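Local coordinates for protein Rho guanine nucleotide exchange factor 11 (Homo sapiens, PDB 5JHH) that probably activates Rho-family small GTPases by promoting exchange of bound GDP for GTP, through a RhoGEF (DH) domain linked to a PH domain, at residues I76-L87 / D99-G107. Residues are numbered along the deposited sequence; the frame is centred on the assembly and turned at random.
Sequences IHNSWCEAMKKL and DLMLARFDG. With GOL (glycerol), chain E.
Leu100 O takes a hydrogen bond across the contact from the indole Trp80 NE1, at 3.1 Å with an N-H...O angle of 160°, beside weak bonds from Ala103 N and Arg104 N of its own helix. The donor stands above the carbonyl plane, while the oxygen lies close to the plane of the indole ring. This is a compact example of antiparallel helix packing by knobs into holes, inside the helical RhoGEF domain, where 76-87 and 99-105 run at 171° with axes 10.7 Å apart. Trp80 is one knob, seated among Leu100, Met101, Arg104 and Phe105. With CG roughly anti to the backbone N (chi1 -158°), the indole continues toward the second helix. Arg104 CB sits over the five-membered ring, 3.5 Å from its centroid, in a CH-pi contact; the other indole face receives Met84 CE from the tryptophan's own helix. Phe105 turns its edge toward the six-membered ring as an offset edge-to-face pair, and Met101 SD lies at that ring's edge as a Met-aromatic contact. Were Trp80 replaced by alanine, Leu100 O would probably lose its cross-helix donor, and a gap would be likely to open between Arg104, Phe105 and Met84. Met101 and Phe105 also touch helix 189-227. Ile76 CG2 lies over one face of the Arg104 guanidinium, offset toward its rim, and Arg104 NH2 makes a weak 3.0 Å bond to glycerol O3, which donates in turn to Ser79 OG; the glycerol probably comes from the crystallisation liquor. Leu100 is the reciprocal knob, among Trp80, Ala83, Met84 and Leu87: its CD1 meets Ala83 CB at 3.5 Å, and its CD2 touches Leu87 CD2 at 3.7 Å.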
loop_
_atom_site.group_PDB
_atom_site.type_symbol
_atom_site.label_atom_id
_atom_site.label_comp_id
_atom_site.label_asym_id
_atom_site.label_seq_id
_atom_site.Cartn_x
_atom_site.Cartn_y
_atom_site.Cartn_z
ATOM N N ILE A 76 19.664 -4.540 -13.077
ATOM C CA ILE A 76 18.715 -5.600 -12.817
ATOM C C ILE A 76 17.670 -5.659 -13.923
ATOM O O ILE A 76 17.322 -6.750 -14.421
ATOM C CB ILE A 76 17.889 -5.352 -11.536
ATOM C CG1 ILE A 76 18.701 -5.488 -10.257
ATOM C CG2 ILE A 76 16.651 -6.237 -11.464
ATOM C CD1 ILE A 76 19.312 -6.803 -10.050
ATOM N N HIS A 77 17.051 -4.517 -14.199
ATOM C CA HIS A 77 15.941 -4.499 -15.152
ATOM C C HIS A 77 16.375 -4.480 -16.620
ATOM O O HIS A 77 15.657 -5.002 -17.479
ATOM C CB HIS A 77 14.964 -3.356 -14.887
ATOM C CG HIS A 77 14.165 -3.533 -13.651
ATOM N ND1 HIS A 77 13.010 -4.273 -13.617
ATOM C CD2 HIS A 77 14.344 -3.060 -12.395
ATOM C CE1 HIS A 77 12.515 -4.257 -12.398
ATOM N NE2 HIS A 77 13.317 -3.546 -11.633
ATOM N N ASN A 78 17.493 -3.854 -16.913
ATOM C CA ASN A 78 17.976 -3.787 -18.276
ATOM C C ASN A 78 18.401 -5.177 -18.763
ATOM O O ASN A 78 18.006 -5.599 -19.834
ATOM C CB ASN A 78 19.149 -2.844 -18.316
ATOM C CG ASN A 78 19.791 -2.737 -19.691
ATOM O OD1 ASN A 78 19.194 -2.257 -20.641
ATOM N ND2 ASN A 78 21.029 -3.161 -19.775
ATOM N N SER A 79 19.127 -5.907 -17.936
ATOM C CA SER A 79 19.536 -7.242 -18.292
ATOM C C SER A 79 18.311 -8.065 -18.615
ATOM O O SER A 79 18.239 -8.693 -19.647
ATOM C CB SER A 79 20.379 -7.892 -17.188
ATOM O OG SER A 79 19.635 -8.062 -15.978
ATOM N N TRP A 80 17.315 -8.034 -17.753
ATOM C CA TRP A 80 16.111 -8.810 -17.998
ATOM C C TRP A 80 15.425 -8.339 -19.284
ATOM O O TRP A 80 15.011 -9.123 -20.133
ATOM C CB TRP A 80 15.138 -8.700 -16.809
ATOM C CG TRP A 80 14.163 -9.809 -16.739
ATOM C CD1 TRP A 80 14.420 -11.107 -17.018
ATOM C CD2 TRP A 80 12.783 -9.751 -16.321
ATOM N NE1 TRP A 80 13.300 -11.866 -16.819
ATOM C CE2 TRP A 80 12.275 -11.058 -16.407
ATOM C CE3 TRP A 80 11.912 -8.708 -15.943
ATOM C CZ2 TRP A 80 10.944 -11.381 -16.063
ATOM C CZ3 TRP A 80 10.613 -9.004 -15.608
ATOM C CH2 TRP A 80 10.129 -10.351 -15.670
ATOM N N CYS A 81 15.310 -7.039 -19.407
ATOM C CA CYS A 81 14.778 -6.459 -20.605
ATOM C C CYS A 81 15.503 -6.936 -21.868
ATOM O O CYS A 81 14.862 -7.241 -22.851
ATOM C CB CYS A 81 14.919 -4.982 -20.514
ATOM S SG CYS A 81 13.438 -4.189 -21.000
ATOM N N GLU A 82 16.828 -6.981 -21.856
ATOM C CA GLU A 82 17.567 -7.456 -23.028
ATOM C C GLU A 82 17.308 -8.958 -23.313
ATOM O O GLU A 82 17.312 -9.365 -24.479
ATOM C CB GLU A 82 19.086 -7.194 -22.922
ATOM C CG GLU A 82 19.528 -5.725 -23.065
ATOM C CD GLU A 82 19.274 -5.106 -24.451
ATOM O OE1 GLU A 82 19.975 -5.487 -25.412
ATOM O OE2 GLU A 82 18.397 -4.208 -24.590
ATOM N N ALA A 83 17.098 -9.775 -22.278
ATOM C CA ALA A 83 16.747 -11.178 -22.507
ATOM C C ALA A 83 15.348 -11.293 -23.106
ATOM O O ALA A 83 15.085 -12.223 -23.853
ATOM C CB ALA A 83 16.856 -12.007 -21.230
ATOM N N MET A 84 14.448 -10.365 -22.789
ATOM C CA MET A 84 13.130 -10.349 -23.399
ATOM C C MET A 84 13.229 -10.054 -24.895
ATOM O O MET A 84 12.486 -10.605 -25.700
ATOM C CB MET A 84 12.208 -9.306 -22.731
ATOM C CG MET A 84 11.808 -9.612 -21.301
ATOM S SD MET A 84 10.914 -8.217 -20.545
ATOM C CE MET A 84 10.409 -9.024 -19.028
ATOM N N LYS A 85 14.083 -9.113 -25.246
ATOM C CA LYS A 85 14.333 -8.778 -26.626
ATOM C C LYS A 85 14.853 -10.038 -27.359
ATOM O O LYS A 85 14.289 -10.453 -28.358
ATOM C CB LYS A 85 15.359 -7.642 -26.670
ATOM C CG LYS A 85 14.905 -6.349 -27.340
ATOM C CD LYS A 85 15.512 -6.229 -28.752
ATOM C CE LYS A 85 16.000 -4.818 -29.106
ATOM N NZ LYS A 85 15.116 -4.117 -30.083
ATOM N N LYS A 86 15.905 -10.657 -26.835
ATOM C CA LYS A 86 16.451 -11.886 -27.406
ATOM C C LYS A 86 15.338 -12.879 -27.772
ATOM O O LYS A 86 15.289 -13.393 -28.873
ATOM C CB LYS A 86 17.423 -12.543 -26.416
ATOM C CG LYS A 86 18.878 -12.565 -26.867
ATOM C CD LYS A 86 19.396 -13.985 -27.067
ATOM C CE LYS A 86 20.231 -14.456 -25.877
ATOM N NZ LYS A 86 20.300 -15.946 -25.798
ATOM N N LEU A 87 14.433 -13.118 -26.835
ATOM C CA LEU A 87 13.368 -14.100 -27.003
ATOM C C LEU A 87 12.303 -13.677 -28.032
ATOM O O LEU A 87 11.738 -14.512 -28.731
ATOM C CB LEU A 87 12.716 -14.347 -25.654
ATOM C CG LEU A 87 11.643 -15.394 -25.601
ATOM C CD1 LEU A 87 12.272 -16.776 -25.633
ATOM C CD2 LEU A 87 10.875 -15.204 -24.312
ATOM N N ASP A 99 11.429 -20.099 -18.143
ATOM C CA ASP A 99 12.830 -19.997 -17.847
ATOM C C ASP A 99 13.278 -18.504 -17.757
ATOM O O ASP A 99 14.126 -18.165 -16.983
ATOM C CB ASP A 99 13.643 -20.668 -18.948
ATOM C CG ASP A 99 13.585 -22.214 -18.920
ATOM O OD1 ASP A 99 13.251 -22.840 -17.898
ATOM O OD2 ASP A 99 13.941 -22.794 -19.961
ATOM N N LEU A 100 12.798 -17.662 -18.653
ATOM C CA LEU A 100 13.047 -16.257 -18.550
ATOM C C LEU A 100 12.512 -15.703 -17.208
ATOM O O LEU A 100 13.214 -14.982 -16.512
ATOM C CB LEU A 100 12.412 -15.555 -19.735
ATOM C CG LEU A 100 12.569 -14.049 -19.852
ATOM C CD1 LEU A 100 14.020 -13.599 -19.830
ATOM C CD2 LEU A 100 11.921 -13.615 -21.136
ATOM N N MET A 101 11.329 -16.137 -16.785
ATOM C CA MET A 101 10.798 -15.708 -15.497
ATOM C C MET A 101 11.651 -16.197 -14.347
ATOM O O MET A 101 11.940 -15.446 -13.404
ATOM C CB MET A 101 9.383 -16.191 -15.317
ATOM C CG MET A 101 8.418 -15.771 -16.429
ATOM S SD MET A 101 8.190 -13.996 -16.543
ATOM C CE MET A 101 9.092 -13.623 -18.004
ATOM N N LEU A 102 12.048 -17.463 -14.385
ATOM C CA LEU A 102 12.918 -17.970 -13.342
ATOM C C LEU A 102 14.298 -17.308 -13.350
ATOM O O LEU A 102 14.948 -17.240 -12.316
ATOM C CB LEU A 102 13.093 -19.494 -13.426
ATOM C CG LEU A 102 11.797 -20.306 -13.301
ATOM C CD1 LEU A 102 12.077 -21.778 -13.601
ATOM C CD2 LEU A 102 11.183 -20.166 -11.915
ATOM N N ALA A 103 14.763 -16.851 -14.498
ATOM C CA ALA A 103 16.046 -16.231 -14.537
ATOM C C ALA A 103 16.036 -14.860 -13.802
ATOM O O ALA A 103 17.095 -14.342 -13.407
ATOM C CB ALA A 103 16.517 -16.090 -15.973
ATOM N N ARG A 104 14.856 -14.293 -13.589
ATOM C CA ARG A 104 14.762 -13.059 -12.781
ATOM C C ARG A 104 14.294 -13.269 -11.350
ATOM O O ARG A 104 14.651 -12.521 -10.452
ATOM C CB ARG A 104 13.870 -12.026 -13.459
ATOM C CG ARG A 104 13.982 -10.582 -12.923
ATOM C CD ARG A 104 15.067 -10.441 -11.831
ATOM N NE ARG A 104 16.289 -9.987 -12.354
ATOM C CZ ARG A 104 17.475 -10.049 -11.799
ATOM N NH1 ARG A 104 17.737 -10.646 -10.653
ATOM N NH2 ARG A 104 18.425 -9.508 -12.488
ATOM N N PHE A 105 13.477 -14.264 -11.117
ATOM C CA PHE A 105 12.745 -14.313 -9.868
ATOM C C PHE A 105 13.027 -15.499 -9.025
ATOM O O PHE A 105 12.405 -15.650 -7.978
ATOM C CB PHE A 105 11.237 -14.308 -10.157
ATOM C CG PHE A 105 10.770 -13.099 -10.869
ATOM C CD1 PHE A 105 11.007 -11.839 -10.343
ATOM C CD2 PHE A 105 10.014 -13.207 -12.033
ATOM C CE1 PHE A 105 10.581 -10.697 -11.027
ATOM C CE2 PHE A 105 9.552 -12.078 -12.680
ATOM C CZ PHE A 105 9.859 -10.814 -12.174
ATOM N N ASP A 106 13.939 -16.360 -9.464
ATOM C CA ASP A 106 14.271 -17.574 -8.714
ATOM C C ASP A 106 15.771 -17.652 -8.383
ATOM O O ASP A 106 16.593 -17.037 -9.058
ATOM C CB ASP A 106 13.867 -18.787 -9.550
ATOM C CG ASP A 106 13.826 -20.098 -8.748
ATOM O OD1 ASP A 106 13.409 -20.118 -7.564
ATOM O OD2 ASP A 106 14.198 -21.130 -9.327
ATOM N N GLY A 107 16.082 -18.443 -7.353
ATOM C CA GLY A 107 17.411 -18.740 -6.910
ATOM C C GLY A 107 18.229 -17.483 -6.704
ATOM O O GLY A 107 17.742 -16.534 -6.126
HETATM C C1 GOL E . 18.788 -12.601 -17.747
HETATM O O1 GOL E . 17.373 -12.605 -17.937
HETATM C C2 GOL E . 19.194 -12.161 -16.324
HETATM O O2 GOL E . 20.218 -11.216 -16.538
HETATM C C3 GOL E . 18.081 -11.584 -15.420
HETATM O O3 GOL E . 17.985 -10.134 -15.408
#